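Local atomic coordinates of cytoplasmic export protein 1 (Saccharomyces cerevisiae, PDB entry 3VWA), a protein that binds tRNA and takes part in nuclear tRNA export, possibly collecting tRNA from export receptors at the nuclear pore and delivering aminoacylated tRNA to the translation machinery. Residues A394-P405 with S431-I442. Numbering follows the deposited sequence.
Sequences ATLRLQTLKTIP and SDVEIRTWTVII
Helices 394-407 and 433-446 pack side by side through apolar side chains in the helical-repeat part of the chain, as Ile435 and Leu401 interlock between them. The segments run nearly parallel, at 9°, with axes 9.6 Å apart at their closest. No hydrogen bond joins them.

Ile435 is a knob in the hole formed by Ala394, Arg397, Leu398 and Leu401. Its CD1 lies 3.5 Å from Arg397 CB and touches NE of the same arginine. The two side chains cross at about a right angle. The guanidinium of Arg397 is held from outside the pair, by a salt bridge from NH2 to Asp430 and a hydrogen bond from NH1 to Asp391 O.

Leu401 is the reciprocal knob, among Ile435, Trp438, Thr439 and Ile442. Its CG is anti to the backbone N (chi1 173°), and its two methyls part ways. CD1 meets Ile442 CG1 at 3.7 Å, while CD2 lies 3.5 Å from Thr439 OG1. Thr439 OG1 hydrogen-bonds to Ile435 O at 2.7 Å, from above the carbonyl plane; Thr439 N reaches the same oxygen from the opposite face.

At the margin, the extended Lys402 chain lays its CE over one face of the Trp438 indole. Lys402 CE makes a CH-pi contact, 3.7 Å from the centroid of the Trp438 five-membered ring. Leu398 CD1 approaches the same ring obliquely. At the C-terminal end of the segments, Pro405 CG rests against Ile442 CD1.

Asp432 N-caps helix 433-446, with OD2 accepting from Ile435 N. Leu401 and Ile435 also touch helix 413-427, which links the two segments in sequence. Helix 394-407 falls within a HEAT repeat, and near-parallel packing of every second helix, with the intervening helix on another layer, is characteristic of a HEAT-repeat solenoid.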
loop_
_atom_site.group_PDB
_atom_site.type_symbol
_atom_site.label_atom_id
_atom_site.label_comp_id
_atom_site.label_asym_id
_atom_site.label_seq_id
_atom_site.Cartn_x
_atom_site.Cartn_y
_atom_site.Cartn_z
ATOM N N ALA A 394 29.748 -8.827 11.222
ATOM C CA ALA A 394 30.129 -9.324 9.906
ATOM C C ALA A 394 28.903 -9.640 9.078
ATOM O O ALA A 394 28.910 -9.541 7.832
ATOM C CB ALA A 394 31.009 -10.556 10.040
ATOM N N THR A 395 27.817 -9.970 9.759
ATOM C CA THR A 395 26.570 -10.292 9.040
ATOM C C THR A 395 25.910 -9.019 8.458
ATOM O O THR A 395 25.332 -9.053 7.324
ATOM C CB THR A 395 25.621 -11.158 9.897
ATOM O OG1 THR A 395 25.420 -10.485 11.138
ATOM C CG2 THR A 395 26.273 -12.458 10.232
ATOM N N LEU A 396 26.015 -7.888 9.170
ATOM C CA LEU A 396 25.520 -6.642 8.561
ATOM C C LEU A 396 26.414 -6.268 7.358
ATOM O O LEU A 396 25.904 -5.876 6.290
ATOM C CB LEU A 396 25.447 -5.475 9.544
ATOM C CG LEU A 396 24.210 -4.563 9.534
ATOM C CD1 LEU A 396 24.547 -3.106 9.798
ATOM C CD2 LEU A 396 23.361 -4.685 8.276
ATOM N N ARG A 397 27.730 -6.392 7.520
ATOM C CA ARG A 397 28.649 -6.129 6.380
ATOM C C ARG A 397 28.365 -7.020 5.190
ATOM O O ARG A 397 28.215 -6.509 4.077
ATOM C CB ARG A 397 30.109 -6.300 6.775
ATOM C CG ARG A 397 30.467 -5.531 8.012
ATOM C CD ARG A 397 31.966 -5.299 8.089
ATOM N NE ARG A 397 32.787 -6.518 8.130
ATOM C CZ ARG A 397 33.066 -7.204 9.249
ATOM N NH1 ARG A 397 32.546 -6.843 10.429
ATOM N NH2 ARG A 397 33.854 -8.263 9.217
ATOM N N LEU A 398 28.264 -8.330 5.408
ATOM C CA LEU A 398 27.894 -9.248 4.315
ATOM C C LEU A 398 26.561 -8.864 3.675
ATOM O O LEU A 398 26.470 -8.714 2.483
ATOM C CB LEU A 398 27.821 -10.706 4.775
ATOM C CG LEU A 398 27.544 -11.783 3.689
ATOM C CD1 LEU A 398 28.638 -11.818 2.640
ATOM C CD2 LEU A 398 27.343 -13.189 4.309
ATOM N N GLN A 399 25.515 -8.677 4.465
ATOM C CA GLN A 399 24.257 -8.323 3.812
ATOM C C GLN A 399 24.331 -7.008 3.065
ATOM O O GLN A 399 23.708 -6.891 2.005
ATOM C CB GLN A 399 23.051 -8.339 4.741
ATOM C CG GLN A 399 22.730 -9.721 5.288
ATOM C CD GLN A 399 22.505 -10.750 4.191
ATOM O OE1 GLN A 399 23.327 -11.598 4.005
ATOM N NE2 GLN A 399 21.387 -10.663 3.467
ATOM N N THR A 400 25.018 -6.000 3.617
ATOM C CA THR A 400 25.138 -4.746 2.883
ATOM C C THR A 400 25.797 -5.114 1.546
ATOM O O THR A 400 25.323 -4.749 0.497
ATOM C CB THR A 400 25.974 -3.695 3.643
ATOM O OG1 THR A 400 25.462 -3.498 4.978
ATOM C CG2 THR A 400 25.953 -2.376 2.931
ATOM N N LEU A 401 26.877 -5.880 1.607
ATOM C CA LEU A 401 27.606 -6.258 0.429
ATOM C C LEU A 401 26.729 -6.879 -0.639
ATOM O O LEU A 401 26.723 -6.414 -1.781
ATOM C CB LEU A 401 28.794 -7.136 0.786
ATOM C CG LEU A 401 29.586 -7.769 -0.371
ATOM C CD1 LEU A 401 30.209 -6.736 -1.335
ATOM C CD2 LEU A 401 30.650 -8.618 0.299
ATOM N N LYS A 402 25.948 -7.867 -0.260
ATOM C CA LYS A 402 25.078 -8.586 -1.204
ATOM C C LYS A 402 23.925 -7.731 -1.756
ATOM O O LYS A 402 23.138 -8.171 -2.611
ATOM C CB LYS A 402 24.399 -9.740 -0.479
ATOM C CG LYS A 402 25.284 -10.886 -0.044
ATOM C CD LYS A 402 24.380 -12.076 0.247
ATOM C CE LYS A 402 25.175 -13.276 0.762
ATOM N NZ LYS A 402 24.341 -14.519 0.798
ATOM N N THR A 403 23.742 -6.551 -1.198
ATOM C CA THR A 403 22.621 -5.719 -1.599
ATOM C C THR A 403 23.084 -4.666 -2.611
ATOM O O THR A 403 22.272 -4.005 -3.193
ATOM C CB THR A 403 21.998 -5.071 -0.321
ATOM O OG1 THR A 403 21.478 -6.129 0.488
ATOM C CG2 THR A 403 20.872 -4.120 -0.618
ATOM N N ILE A 404 24.394 -4.499 -2.786
ATOM C CA ILE A 404 24.950 -3.433 -3.609
ATOM C C ILE A 404 24.436 -3.481 -5.046
ATOM O O ILE A 404 24.100 -2.438 -5.616
ATOM C CB ILE A 404 26.512 -3.483 -3.594
ATOM C CG1 ILE A 404 27.056 -2.851 -2.306
ATOM C CG2 ILE A 404 27.096 -2.725 -4.776
ATOM C CD1 ILE A 404 28.538 -3.125 -2.051
ATOM N N PRO A 405 24.375 -4.683 -5.640
ATOM C CA PRO A 405 23.886 -4.742 -7.000
ATOM C C PRO A 405 22.470 -4.189 -7.211
ATOM O O PRO A 405 22.146 -3.737 -8.297
ATOM C CB PRO A 405 23.891 -6.235 -7.299
ATOM C CG PRO A 405 25.071 -6.706 -6.511
ATOM C CD PRO A 405 24.877 -5.995 -5.186
ATOM N N SER A 431 38.250 -9.500 7.413
ATOM C CA SER A 431 38.482 -10.611 8.309
ATOM C C SER A 431 37.549 -11.818 8.108
ATOM O O SER A 431 37.959 -12.935 8.351
ATOM C CB SER A 431 38.441 -10.132 9.767
ATOM O OG SER A 431 37.216 -9.483 10.033
ATOM N N ASP A 432 36.319 -11.610 7.636
ATOM C CA ASP A 432 35.409 -12.710 7.332
ATOM C C ASP A 432 35.600 -13.292 5.898
ATOM O O ASP A 432 35.610 -12.554 4.898
ATOM C CB ASP A 432 33.962 -12.233 7.567
ATOM C CG ASP A 432 32.957 -13.359 7.521
ATOM O OD1 ASP A 432 32.553 -13.845 8.593
ATOM O OD2 ASP A 432 32.539 -13.739 6.411
ATOM N N VAL A 433 35.748 -14.619 5.811
ATOM C CA VAL A 433 35.978 -15.311 4.545
ATOM C C VAL A 433 34.763 -15.179 3.631
ATOM O O VAL A 433 34.882 -15.067 2.389
ATOM C CB VAL A 433 36.375 -16.803 4.752
ATOM C CG1 VAL A 433 35.225 -17.602 5.371
ATOM C CG2 VAL A 433 36.804 -17.454 3.433
ATOM N N GLU A 434 33.587 -15.177 4.247
ATOM C CA GLU A 434 32.355 -15.085 3.490
ATOM C C GLU A 434 32.274 -13.720 2.699
ATOM O O GLU A 434 31.917 -13.685 1.515
ATOM C CB GLU A 434 31.186 -15.396 4.410
ATOM C CG GLU A 434 29.878 -15.756 3.724
ATOM C CD GLU A 434 29.952 -17.039 2.902
ATOM O OE1 GLU A 434 30.798 -17.916 3.220
ATOM O OE2 GLU A 434 29.161 -17.173 1.941
ATOM N N ILE A 435 32.720 -12.654 3.337
ATOM C CA ILE A 435 32.729 -11.330 2.781
ATOM C C ILE A 435 33.762 -11.241 1.701
ATOM O O ILE A 435 33.490 -10.658 0.651
ATOM C CB ILE A 435 32.974 -10.247 3.876
ATOM C CG1 ILE A 435 31.779 -10.195 4.829
ATOM C CG2 ILE A 435 33.205 -8.857 3.249
ATOM C CD1 ILE A 435 31.925 -9.205 5.997
ATOM N N ARG A 436 34.951 -11.808 1.945
ATOM C CA ARG A 436 35.969 -11.942 0.873
ATOM C C ARG A 436 35.501 -12.668 -0.381
ATOM O O ARG A 436 35.768 -12.188 -1.504
ATOM C CB ARG A 436 37.321 -12.491 1.377
ATOM C CG ARG A 436 37.855 -11.644 2.584
ATOM C CD ARG A 436 39.329 -11.795 2.842
ATOM N NE ARG A 436 39.732 -13.209 2.985
ATOM C CZ ARG A 436 39.619 -13.949 4.090
ATOM N NH1 ARG A 436 40.057 -15.211 4.055
ATOM N NH2 ARG A 436 39.097 -13.444 5.220
ATOM N N THR A 437 34.824 -13.801 -0.184
ATOM C CA THR A 437 34.261 -14.635 -1.255
ATOM C C THR A 437 33.242 -13.802 -2.059
ATOM O O THR A 437 33.342 -13.695 -3.302
ATOM C CB THR A 437 33.622 -15.929 -0.662
ATOM O OG1 THR A 437 34.595 -16.619 0.145
ATOM C CG2 THR A 437 33.122 -16.915 -1.755
ATOM N N TRP A 438 32.293 -13.176 -1.360
ATOM C CA TRP A 438 31.227 -12.431 -2.020
ATOM C C TRP A 438 31.744 -11.159 -2.685
ATOM O O TRP A 438 31.215 -10.765 -3.730
ATOM C CB TRP A 438 30.061 -12.121 -1.076
ATOM C CG TRP A 438 29.051 -13.228 -1.038
ATOM C CD1 TRP A 438 28.986 -14.281 -0.136
ATOM C CD2 TRP A 438 27.991 -13.489 -1.998
ATOM N NE1 TRP A 438 27.958 -15.135 -0.441
ATOM C CE2 TRP A 438 27.337 -14.734 -1.560
ATOM C CE3 TRP A 438 27.552 -12.871 -3.166
ATOM C CZ2 TRP A 438 26.265 -15.276 -2.243
ATOM C CZ3 TRP A 438 26.475 -13.443 -3.855
ATOM C CH2 TRP A 438 25.855 -14.615 -3.408
ATOM N N THR A 439 32.757 -10.510 -2.106
ATOM C CA THR A 439 33.285 -9.303 -2.730
ATOM C C THR A 439 33.715 -9.493 -4.182
ATOM O O THR A 439 33.436 -8.642 -5.031
ATOM C CB THR A 439 34.487 -8.698 -1.951
ATOM O OG1 THR A 439 34.059 -8.355 -0.627
ATOM C CG2 THR A 439 35.006 -7.405 -2.662
ATOM N N VAL A 440 34.399 -10.598 -4.465
ATOM C CA VAL A 440 34.854 -10.827 -5.838
ATOM C C VAL A 440 33.681 -11.098 -6.839
ATOM O O VAL A 440 33.745 -10.711 -8.031
ATOM C CB VAL A 440 36.051 -11.860 -5.901
ATOM C CG1 VAL A 440 35.626 -13.281 -5.564
ATOM C CG2 VAL A 440 36.732 -11.846 -7.257
ATOM N N ILE A 441 32.642 -11.748 -6.328
ATOM C CA ILE A 441 31.363 -11.997 -7.035
ATOM C C ILE A 441 30.736 -10.650 -7.332
ATOM O O ILE A 441 30.462 -10.348 -8.487
ATOM C CB ILE A 441 30.413 -12.896 -6.194
ATOM C CG1 ILE A 441 31.112 -14.203 -5.820
ATOM C CG2 ILE A 441 29.135 -13.250 -6.941
ATOM C CD1 ILE A 441 31.388 -15.129 -6.998
ATOM N N ILE A 442 30.631 -9.785 -6.312
ATOM C CA ILE A 442 29.970 -8.476 -6.512
ATOM C C ILE A 442 30.753 -7.593 -7.487
ATOM O O ILE A 442 30.146 -6.863 -8.319
ATOM C CB ILE A 442 29.719 -7.709 -5.163
ATOM C CG1 ILE A 442 28.707 -8.426 -4.231
ATOM C CG2 ILE A 442 29.251 -6.309 -5.406
ATOM C CD1 ILE A 442 27.491 -9.026 -4.975
#